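Local coordinates for putative thiosugar synthase (Amycolatopsis orientalis, PDB 4N6F), which probably builds a 2-thiosugar phosphate on a ThiG-like TIM barrel, taking its sulphur from a carrier protein of primary metabolism, at residues E127-L132 with A156-L161; D34-V39 with S63-D68; R201-A206 with T214-A219. All coordinates share one frame; numbering follows the deposited sequence.

All three contacts belong to one ThiG-type TIM barrel, and they follow one another along the chain as contact 2, contact 1 and contact 3. Contact 3 is the one that meets the sugar phosphate: its strand 213-216 runs into the loop and helix start that bind fructose-6-phosphate. Contact 2, its centre about 24 Å from that of contact 3, joins two outer helices beside a calcium ion, and the nearest atoms of the two are about 8 Å apart. Contact 1 lies across the centre of the chain from contact 3, with nearest atoms about 9 Å apart. Contacts 1 and 2 are about 30 Å apart between centres. No two of them touch.

Contact 1 of 3, residues E127-L132 with A156-L161; sequences EAAREL and AGCAAL
Ala129 presents its CB to the sulphur of Cys158, and the two meet at 4.1 Å between Ala129 CB and Cys158 SG as plain apolar packing. A methyl group suits this spot because the helix face here also packs on Leu139 and Leu153. The thiol reaches it with SG beside its own backbone N and anti to the carbonyl carbon (chi1 -68°), and the Cys158 side chain also packs on Pro141 of strand 138-143. Both side chains are buried, and cysteine brings a compact, easily buried group.

One residue on, Arg130 comes closest to the other segment by backbone, its CA lying 6.0 Å from the CA of Ala156. It touches with its aliphatic stem: CG lies 4.3 Å from Ala156 CB. Beyond CG the chain is extended, with chi2 at 170°, and carries the charged end past the methyl at the exposed surface. In the TIM barrel this contact sets helix 122-134 against the end of the next outer helix, 147-156, and the loop that leads inward to strand 161-164. Gly157 ends that helix in a Schellman motif. Its positive phi of 96° would press a side chain against the preceding carbonyl, hence a glycine.

Ala156 points its CB toward helix 122-134, and a side chain of one methyl suits a place where the arginine stem passes so near the backbone. Its carbonyl O accepts a hydrogen bond from Arg133 NE, a polar tie to the same helix beside the apolar touches.

Contact 2 of 3, residues D34-V39 with S63-D68; sequences DSVPLV and SLLLMD. With CA (calcium ion), chain D.
Asp68 meets Val36 where two successive outer helices of the TIM barrel, 36-46 and 60-70, pack together, the first of them by its opening turn. Followed outward, the aspartate touches the valine at almost every atom. Its CB lies 3.9 Å from Val36 CG2. With CG anti to the backbone N (chi1 -164°), the carboxylate then lies against the same methyl, and the two side chains cross obliquely. The oxygens part company at the tip. OD2 rests 3.5 Å from Val36 CG2, a van der Waals contact, whereas OD1 binds the calcium ion at 2.3 Å.

The main-chain O of Asp68 takes the same metal at 2.5 Å, so this one residue chelates it and the carboxylate's rotation is fixed. Three waters, Asp71 and Glu72 complete the site; the hard carboxylate and carbonyl oxygens suit calcium.

Val36, buried and branched at CB, can spread over two partners. CG1 sits over the backbone of Asp68, while CG2 also reaches Leu65, 4.2 Å from its CD2. Leucine is long enough to extend this apolar patch toward the loop, where Leu65 CD2 lies 3.9 Å from Asp34 O. The turn bearing Val36 starts at Ser35, an N-cap whose short polar side chain suits the place: OG accepts a weak bond of 3.4 Å from Leu38 N.

Contact 3 of 3, residues R201-A206 with T214-A219; sequences RHVAEA and TLVNTA. With F6R (fructose -6-phosphate), chain F.
Val203 and Thr214, both branched at CB, meet at a slant, each offering two branches. Methyl meets methyl at 4.0 Å between Val203 CG2 and Thr214 CG2, while Val203 CG1 lies 4.0 Å from Thr214 OG1. The hydroxyl also borders the next turn of the helix, 3.7 Å from Ala206 CB; alanine, with a single methyl, suits a place where it also packs on Val193. Val216, two residues along the strand and thus on the same face as Thr214, adds CG1 at 4.4 Å from Val203 CG2.

These side chains pack in the layer between helix 200-208 and strand 213-216, the last two elements of a beta-alpha-beta unit of the TIM barrel, with Met233 of helix 226-245 also against Val203 and Val216. The axes of segments 201-206 and 214-216 run nearly antiparallel, 157° between their directions and 9.5 Å at closest approach. Leu215 points away from the helix, and just beyond the strand the chain meets the fructose-6-phosphate.

Thr218 grips the phosphate doubly. Its chi1 of -63° sets OG1 beside its own backbone N; OG1 donates to O1P at 2.6 Å, and Thr218 N reaches the same oxygen. Asn217 N adds a weak bond to O2P, so the anion sits at the start of helix 218-221, whose N-terminal end probably favours it. The Asn217 amide uses both ends: ND2 donates to O5 of the sugar at 3.1 Å and 146°, while OD1 is bonded to the Tyr33 hydroxyl. With an alanine here, O5 would probably lose its amide donor and Tyr33 its partner.

Contact 1 of 3, residues E127-L132 with A156-L161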
loop_
_atom_site.group_PDB
_atom_site.type_symbol
_atom_site.label_atom_id
_atom_site.label_comp_id
_atom_site.label_asym_id
_atom_site.label_seq_id
_atom_site.Cartn_x
_atom_site.Cartn_y
_atom_site.Cartn_z
ATOM N N GLU A 127 -5.986 33.569 -5.849
ATOM C CA GLU A 127 -6.142 34.727 -6.744
ATOM C C GLU A 127 -6.034 34.310 -8.206
ATOM O O GLU A 127 -6.872 34.674 -9.025
ATOM C CB GLU A 127 -5.079 35.793 -6.456
ATOM C CG GLU A 127 -5.227 36.518 -5.127
ATOM C CD GLU A 127 -3.972 37.302 -4.753
ATOM O OE1 GLU A 127 -3.277 37.810 -5.669
ATOM O OE2 GLU A 127 -3.673 37.401 -3.540
ATOM N N ALA A 128 -4.996 33.541 -8.527
ATOM C CA ALA A 128 -4.808 33.043 -9.897
ATOM C C ALA A 128 -5.998 32.182 -10.331
ATOM O O ALA A 128 -6.494 32.307 -11.458
ATOM C CB ALA A 128 -3.512 32.253 -10.006
ATOM N N ALA A 129 -6.480 31.337 -9.423
ATOM C CA ALA A 129 -7.599 30.443 -9.745
ATOM C C ALA A 129 -8.846 31.222 -10.128
ATOM O O ALA A 129 -9.454 30.958 -11.163
ATOM C CB ALA A 129 -7.885 29.499 -8.582
ATOM N N ARG A 130 -9.222 32.198 -9.306
ATOM C CA ARG A 130 -10.401 33.043 -9.594
ATOM C C ARG A 130 -10.294 33.763 -10.934
ATOM O O ARG A 130 -11.256 33.826 -11.697
ATOM C CB ARG A 130 -10.613 34.068 -8.478
ATOM C CG ARG A 130 -11.184 33.469 -7.207
ATOM C CD ARG A 130 -11.159 34.462 -6.057
ATOM N NE ARG A 130 -11.775 33.895 -4.857
ATOM C CZ ARG A 130 -11.562 34.311 -3.608
ATOM N NH1 ARG A 130 -10.735 35.322 -3.346
ATOM N NH2 ARG A 130 -12.187 33.705 -2.605
ATOM N N GLU A 131 -9.116 34.290 -11.234
ATOM C CA GLU A 131 -8.921 34.992 -12.505
ATOM C C GLU A 131 -9.046 34.032 -13.689
ATOM O O GLU A 131 -9.696 34.350 -14.687
ATOM C CB GLU A 131 -7.569 35.691 -12.518
ATOM C CG GLU A 131 -7.471 36.832 -13.508
ATOM C CD GLU A 131 -6.187 37.624 -13.332
ATOM O OE1 GLU A 131 -5.448 37.764 -14.330
ATOM O OE2 GLU A 131 -5.910 38.083 -12.196
ATOM N N LEU A 132 -8.437 32.849 -13.581
ATOM C CA LEU A 132 -8.546 31.855 -14.662
ATOM C C LEU A 132 -9.936 31.241 -14.778
ATOM O O LEU A 132 -10.371 30.921 -15.880
ATOM C CB LEU A 132 -7.476 30.777 -14.522
ATOM C CG LEU A 132 -6.058 31.299 -14.794
ATOM C CD1 LEU A 132 -5.009 30.242 -14.509
ATOM C CD2 LEU A 132 -5.911 31.807 -16.221
ATOM N N ALA A 156 -14.854 28.684 -6.178
ATOM C CA ALA A 156 -14.450 29.199 -7.500
ATOM C C ALA A 156 -14.720 28.220 -8.646
ATOM O O ALA A 156 -14.752 28.616 -9.805
ATOM C CB ALA A 156 -12.981 29.602 -7.491
ATOM N N GLY A 157 -14.927 26.949 -8.317
ATOM C CA GLY A 157 -15.337 25.947 -9.298
ATOM C C GLY A 157 -14.166 25.161 -9.858
ATOM O O GLY A 157 -14.231 24.673 -10.976
ATOM N N CYS A 158 -13.094 25.023 -9.077
ATOM C CA CYS A 158 -11.980 24.178 -9.476
ATOM C C CYS A 158 -12.442 22.725 -9.656
ATOM O O CYS A 158 -13.364 22.274 -8.977
ATOM C CB CYS A 158 -10.831 24.317 -8.485
ATOM S SG CYS A 158 -10.080 25.981 -8.561
ATOM N N ALA A 159 -11.827 22.015 -10.606
ATOM C CA ALA A 159 -12.238 20.654 -10.946
ATOM C C ALA A 159 -11.800 19.650 -9.881
ATOM O O ALA A 159 -12.541 18.738 -9.528
ATOM C CB ALA A 159 -11.669 20.258 -12.305
ATOM N N ALA A 160 -10.583 19.825 -9.385
ATOM C CA ALA A 160 -9.991 18.936 -8.397
ATOM C C ALA A 160 -8.910 19.720 -7.665
ATOM O O ALA A 160 -8.456 20.760 -8.152
ATOM C CB ALA A 160 -9.385 17.714 -9.068
ATOM N N LEU A 161 -8.524 19.223 -6.496
ATOM C CA LEU A 161 -7.537 19.869 -5.640
ATOM C C LEU A 161 -6.345 18.972 -5.469
ATOM O O LEU A 161 -6.490 17.834 -5.049
ATOM C CB LEU A 161 -8.112 20.085 -4.240
ATOM C CG LEU A 161 -8.403 21.489 -3.765
ATOM C CD1 LEU A 161 -8.745 21.433 -2.285
ATOM C CD2 LEU A 161 -7.200 22.399 -4.002
#

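Contact 2 of 3, residues D34-V39 with S63-D68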
loop_
_atom_site.group_PDB
_atom_site.type_symbol
_atom_site.label_atom_id
_atom_site.label_comp_id
_atom_site.label_asym_id
_atom_site.label_seq_id
_atom_site.Cartn_x
_atom_site.Cartn_y
_atom_site.Cartn_z
ATOM N N ASP A 34 13.229 15.024 -19.865
ATOM C CA ASP A 34 13.577 15.235 -21.291
ATOM C C ASP A 34 13.986 13.944 -22.036
ATOM O O ASP A 34 14.410 14.004 -23.197
ATOM C CB ASP A 34 14.629 16.359 -21.466
ATOM C CG ASP A 34 16.036 15.962 -21.008
ATOM O OD1 ASP A 34 16.225 14.857 -20.451
ATOM O OD2 ASP A 34 16.966 16.775 -21.208
ATOM N N SER A 35 13.829 12.793 -21.371
ATOM C CA SER A 35 14.115 11.473 -21.960
ATOM C C SER A 35 12.813 10.784 -22.417
ATOM O O SER A 35 11.943 10.466 -21.593
ATOM C CB SER A 35 14.860 10.596 -20.945
ATOM O OG SER A 35 14.877 9.228 -21.331
ATOM N N VAL A 36 12.695 10.551 -23.724
ATOM C CA VAL A 36 11.480 9.982 -24.317
ATOM C C VAL A 36 11.219 8.540 -23.860
ATOM O O VAL A 36 10.091 8.215 -23.482
ATOM C CB VAL A 36 11.494 10.098 -25.858
ATOM C CG1 VAL A 36 10.308 9.370 -26.485
ATOM C CG2 VAL A 36 11.472 11.561 -26.261
ATOM N N PRO A 37 12.252 7.673 -23.885
ATOM C CA PRO A 37 12.131 6.341 -23.290
ATOM C C PRO A 37 11.588 6.329 -21.860
ATOM O O PRO A 37 10.721 5.522 -21.547
ATOM C CB PRO A 37 13.573 5.823 -23.305
ATOM C CG PRO A 37 14.158 6.446 -24.527
ATOM C CD PRO A 37 13.509 7.803 -24.657
ATOM N N LEU A 38 12.103 7.215 -21.011
ATOM C CA LEU A 38 11.654 7.319 -19.625
ATOM C C LEU A 38 10.166 7.670 -19.538
ATOM O O LEU A 38 9.420 7.048 -18.781
ATOM C CB LEU A 38 12.465 8.378 -18.864
ATOM C CG LEU A 38 12.007 8.682 -17.423
ATOM C CD1 LEU A 38 12.189 7.457 -16.533
ATOM C CD2 LEU A 38 12.729 9.882 -16.836
ATOM N N VAL A 39 9.750 8.684 -20.286
ATOM C CA VAL A 39 8.360 9.115 -20.265
ATOM C C VAL A 39 7.474 7.955 -20.701
ATOM O O VAL A 39 6.531 7.595 -20.004
ATOM C CB VAL A 39 8.124 10.353 -21.151
ATOM C CG1 VAL A 39 6.639 10.647 -21.298
ATOM C CG2 VAL A 39 8.820 11.569 -20.559
ATOM N N SER A 63 8.670 20.478 -29.947
ATOM C CA SER A 63 7.970 19.835 -31.073
ATOM C C SER A 63 8.619 18.509 -31.454
ATOM O O SER A 63 7.927 17.543 -31.751
ATOM C CB SER A 63 7.896 20.751 -32.302
ATOM O OG SER A 63 7.007 21.830 -32.066
ATOM N N LEU A 64 9.946 18.463 -31.431
ATOM C CA LEU A 64 10.674 17.232 -31.752
ATOM C C LEU A 64 10.536 16.163 -30.678
ATOM O O LEU A 64 10.448 14.987 -30.998
ATOM C CB LEU A 64 12.156 17.521 -31.993
ATOM C CG LEU A 64 12.508 18.322 -33.250
ATOM C CD1 LEU A 64 14.022 18.442 -33.341
ATOM C CD2 LEU A 64 11.938 17.669 -34.500
ATOM N N LEU A 65 10.535 16.567 -29.412
ATOM C CA LEU A 65 10.320 15.629 -28.310
ATOM C C LEU A 65 8.916 15.025 -28.374
ATOM O O LEU A 65 8.750 13.817 -28.202
ATOM C CB LEU A 65 10.542 16.305 -26.951
ATOM C CG LEU A 65 11.976 16.722 -26.591
ATOM C CD1 LEU A 65 11.979 17.483 -25.271
ATOM C CD2 LEU A 65 12.931 15.533 -26.514
ATOM N N LEU A 66 7.911 15.856 -28.638
ATOM C CA LEU A 66 6.543 15.353 -28.778
ATOM C C LEU A 66 6.433 14.338 -29.920
ATOM O O LEU A 66 5.903 13.244 -29.725
ATOM C CB LEU A 66 5.529 16.489 -28.978
ATOM C CG LEU A 66 4.072 16.008 -29.076
ATOM C CD1 LEU A 66 3.600 15.461 -27.728
ATOM C CD2 LEU A 66 3.136 17.102 -29.583
ATOM N N MET A 67 6.922 14.701 -31.102
ATOM C CA MET A 67 6.889 13.790 -32.259
ATOM C C MET A 67 7.649 12.492 -31.980
ATOM O O MET A 67 7.199 11.416 -32.367
ATOM C CB MET A 67 7.432 14.467 -33.527
ATOM C CG MET A 67 6.455 15.434 -34.197
ATOM S SD MET A 67 5.007 14.673 -34.999
ATOM C CE MET A 67 3.722 14.986 -33.783
ATOM N N ASP A 68 8.782 12.595 -31.287
ATOM C CA ASP A 68 9.502 11.407 -30.831
ATOM C C ASP A 68 8.618 10.539 -29.908
ATOM O O ASP A 68 8.558 9.325 -30.072
ATOM C CB ASP A 68 10.808 11.809 -30.118
ATOM C CG ASP A 68 11.800 10.646 -29.965
ATOM O OD1 ASP A 68 11.492 9.514 -30.389
ATOM O OD2 ASP A 68 12.908 10.866 -29.421
HETATM CA CA CA D . 10.178 7.838 -31.342
HETATM O O HOH W 1 10.410 5.278 -32.493
HETATM O O HOH W 2 10.361 8.960 -33.384
HETATM O O HOH W 3 12.741 7.076 -31.366
#

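Contact 3 of 3, residues R201-A206 with T214-A219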
loop_
_atom_site.group_PDB
_atom_site.type_symbol
_atom_site.label_atom_id
_atom_site.label_comp_id
_atom_site.label_asym_id
_atom_site.label_seq_id
_atom_site.Cartn_x
_atom_site.Cartn_y
_atom_site.Cartn_z
ATOM N N ARG A 201 3.812 2.445 -0.634
ATOM C CA ARG A 201 3.050 2.486 0.609
ATOM C C ARG A 201 2.427 3.855 0.874
ATOM O O ARG A 201 1.389 3.930 1.505
ATOM C CB ARG A 201 3.899 2.057 1.806
ATOM C CG ARG A 201 4.833 3.118 2.345
ATOM C CD ARG A 201 5.450 2.656 3.655
ATOM N NE ARG A 201 6.364 3.650 4.204
ATOM C CZ ARG A 201 7.680 3.685 3.990
ATOM N NH1 ARG A 201 8.409 4.644 4.554
ATOM N NH2 ARG A 201 8.279 2.772 3.225
ATOM N N HIS A 202 3.071 4.923 0.402
ATOM C CA HIS A 202 2.533 6.277 0.535
ATOM C C HIS A 202 1.292 6.461 -0.350
ATOM O O HIS A 202 0.335 7.136 0.038
ATOM C CB HIS A 202 3.579 7.327 0.158
ATOM C CG HIS A 202 4.791 7.349 1.043
ATOM N ND1 HIS A 202 4.765 6.976 2.371
ATOM C CD2 HIS A 202 6.058 7.744 0.794
ATOM C CE1 HIS A 202 5.971 7.121 2.891
ATOM N NE2 HIS A 202 6.776 7.587 1.954
ATOM N N VAL A 203 1.326 5.860 -1.538
ATOM C CA VAL A 203 0.193 5.893 -2.448
ATOM C C VAL A 203 -0.987 5.166 -1.815
ATOM O O VAL A 203 -2.078 5.713 -1.760
ATOM C CB VAL A 203 0.541 5.285 -3.820
ATOM C CG1 VAL A 203 -0.701 5.078 -4.676
ATOM C CG2 VAL A 203 1.530 6.171 -4.543
ATOM N N ALA A 204 -0.767 3.942 -1.329
ATOM C CA ALA A 204 -1.829 3.200 -0.635
ATOM C C ALA A 204 -2.408 4.021 0.513
ATOM O O ALA A 204 -3.625 4.070 0.689
ATOM C CB ALA A 204 -1.318 1.866 -0.113
ATOM N N GLU A 205 -1.532 4.666 1.283
ATOM C CA GLU A 205 -1.961 5.518 2.383
ATOM C C GLU A 205 -2.856 6.674 1.901
ATOM O O GLU A 205 -3.903 6.927 2.484
ATOM C CB GLU A 205 -0.758 6.068 3.157
ATOM C CG GLU A 205 -1.156 6.845 4.408
ATOM C CD GLU A 205 0.027 7.370 5.195
ATOM O OE1 GLU A 205 -0.211 8.038 6.227
ATOM O OE2 GLU A 205 1.190 7.132 4.792
ATOM N N ALA A 206 -2.446 7.365 0.842
ATOM C CA ALA A 206 -3.237 8.475 0.316
ATOM C C ALA A 206 -4.657 8.038 -0.006
ATOM O O ALA A 206 -5.603 8.723 0.348
ATOM C CB ALA A 206 -2.595 9.057 -0.926
ATOM N N THR A 214 -3.135 10.103 -6.760
ATOM C CA THR A 214 -1.845 10.559 -6.289
ATOM C C THR A 214 -1.012 11.004 -7.482
ATOM O O THR A 214 -1.038 10.363 -8.531
ATOM C CB THR A 214 -1.109 9.414 -5.575
ATOM O OG1 THR A 214 -1.944 8.912 -4.529
ATOM C CG2 THR A 214 0.190 9.893 -4.967
ATOM N N LEU A 215 -0.282 12.102 -7.326
ATOM C CA LEU A 215 0.639 12.547 -8.360
ATOM C C LEU A 215 2.038 12.264 -7.866
ATOM O O LEU A 215 2.412 12.678 -6.770
ATOM C CB LEU A 215 0.470 14.026 -8.687
ATOM C CG LEU A 215 1.256 14.485 -9.925
ATOM C CD1 LEU A 215 0.526 15.602 -10.667
ATOM C CD2 LEU A 215 2.672 14.924 -9.592
ATOM N N VAL A 216 2.783 11.543 -8.660
ATOM C CA VAL A 216 4.133 11.188 -8.351
ATOM C C VAL A 216 5.090 11.676 -9.417
ATOM O O VAL A 216 4.731 11.803 -10.542
ATOM C CB VAL A 216 4.301 9.692 -8.129
ATOM C CG1 VAL A 216 3.381 9.233 -7.036
ATOM C CG2 VAL A 216 4.044 8.910 -9.381
ATOM N N ASN A 217 6.280 12.042 -8.986
ATOM C CA ASN A 217 7.375 12.459 -9.828
ATOM C C ASN A 217 8.744 11.950 -9.377
ATOM O O ASN A 217 9.255 11.033 -9.929
ATOM C CB ASN A 217 7.383 13.978 -9.931
ATOM C CG ASN A 217 8.540 14.510 -10.746
ATOM O OD1 ASN A 217 9.288 13.774 -11.296
ATOM N ND2 ASN A 217 8.661 15.787 -10.810
ATOM N N THR A 218 9.278 12.507 -8.309
ATOM C CA THR A 218 10.593 12.179 -7.819
ATOM C C THR A 218 10.771 10.708 -7.424
ATOM O O THR A 218 11.791 10.161 -7.640
ATOM C CB THR A 218 10.994 13.077 -6.634
ATOM O OG1 THR A 218 11.051 14.413 -7.056
ATOM C CG2 THR A 218 12.318 12.709 -6.103
ATOM N N ALA A 219 9.771 10.092 -6.834
ATOM C CA ALA A 219 9.838 8.674 -6.441
ATOM C C ALA A 219 10.163 7.706 -7.586
ATOM O O ALA A 219 10.791 6.661 -7.365
ATOM C CB ALA A 219 8.537 8.249 -5.789
HETATM C C1 F6R F . 3.515 20.038 -10.713
HETATM C C2 F6R F . 4.584 18.986 -10.810
HETATM C C3 F6R F . 5.674 18.843 -9.777
HETATM C C4 F6R F . 5.077 18.161 -8.544
HETATM C C5 F6R F . 6.167 17.617 -7.616
HETATM C C6 F6R F . 5.630 16.511 -6.729
HETATM O O2 F6R F . 4.554 18.167 -11.730
HETATM O O3 F6R F . 6.297 20.076 -9.401
HETATM O O4 F6R F . 4.278 19.107 -7.816
HETATM O O5 F6R F . 7.272 17.100 -8.353
HETATM O O6 F6R F . 6.639 16.167 -5.787
HETATM P P F6R F . 7.573 14.883 -5.932
HETATM O O1P F6R F . 8.555 15.291 -6.989
HETATM O O2P F6R F . 6.690 13.736 -6.345
HETATM O O3P F6R F . 8.086 14.735 -4.528
#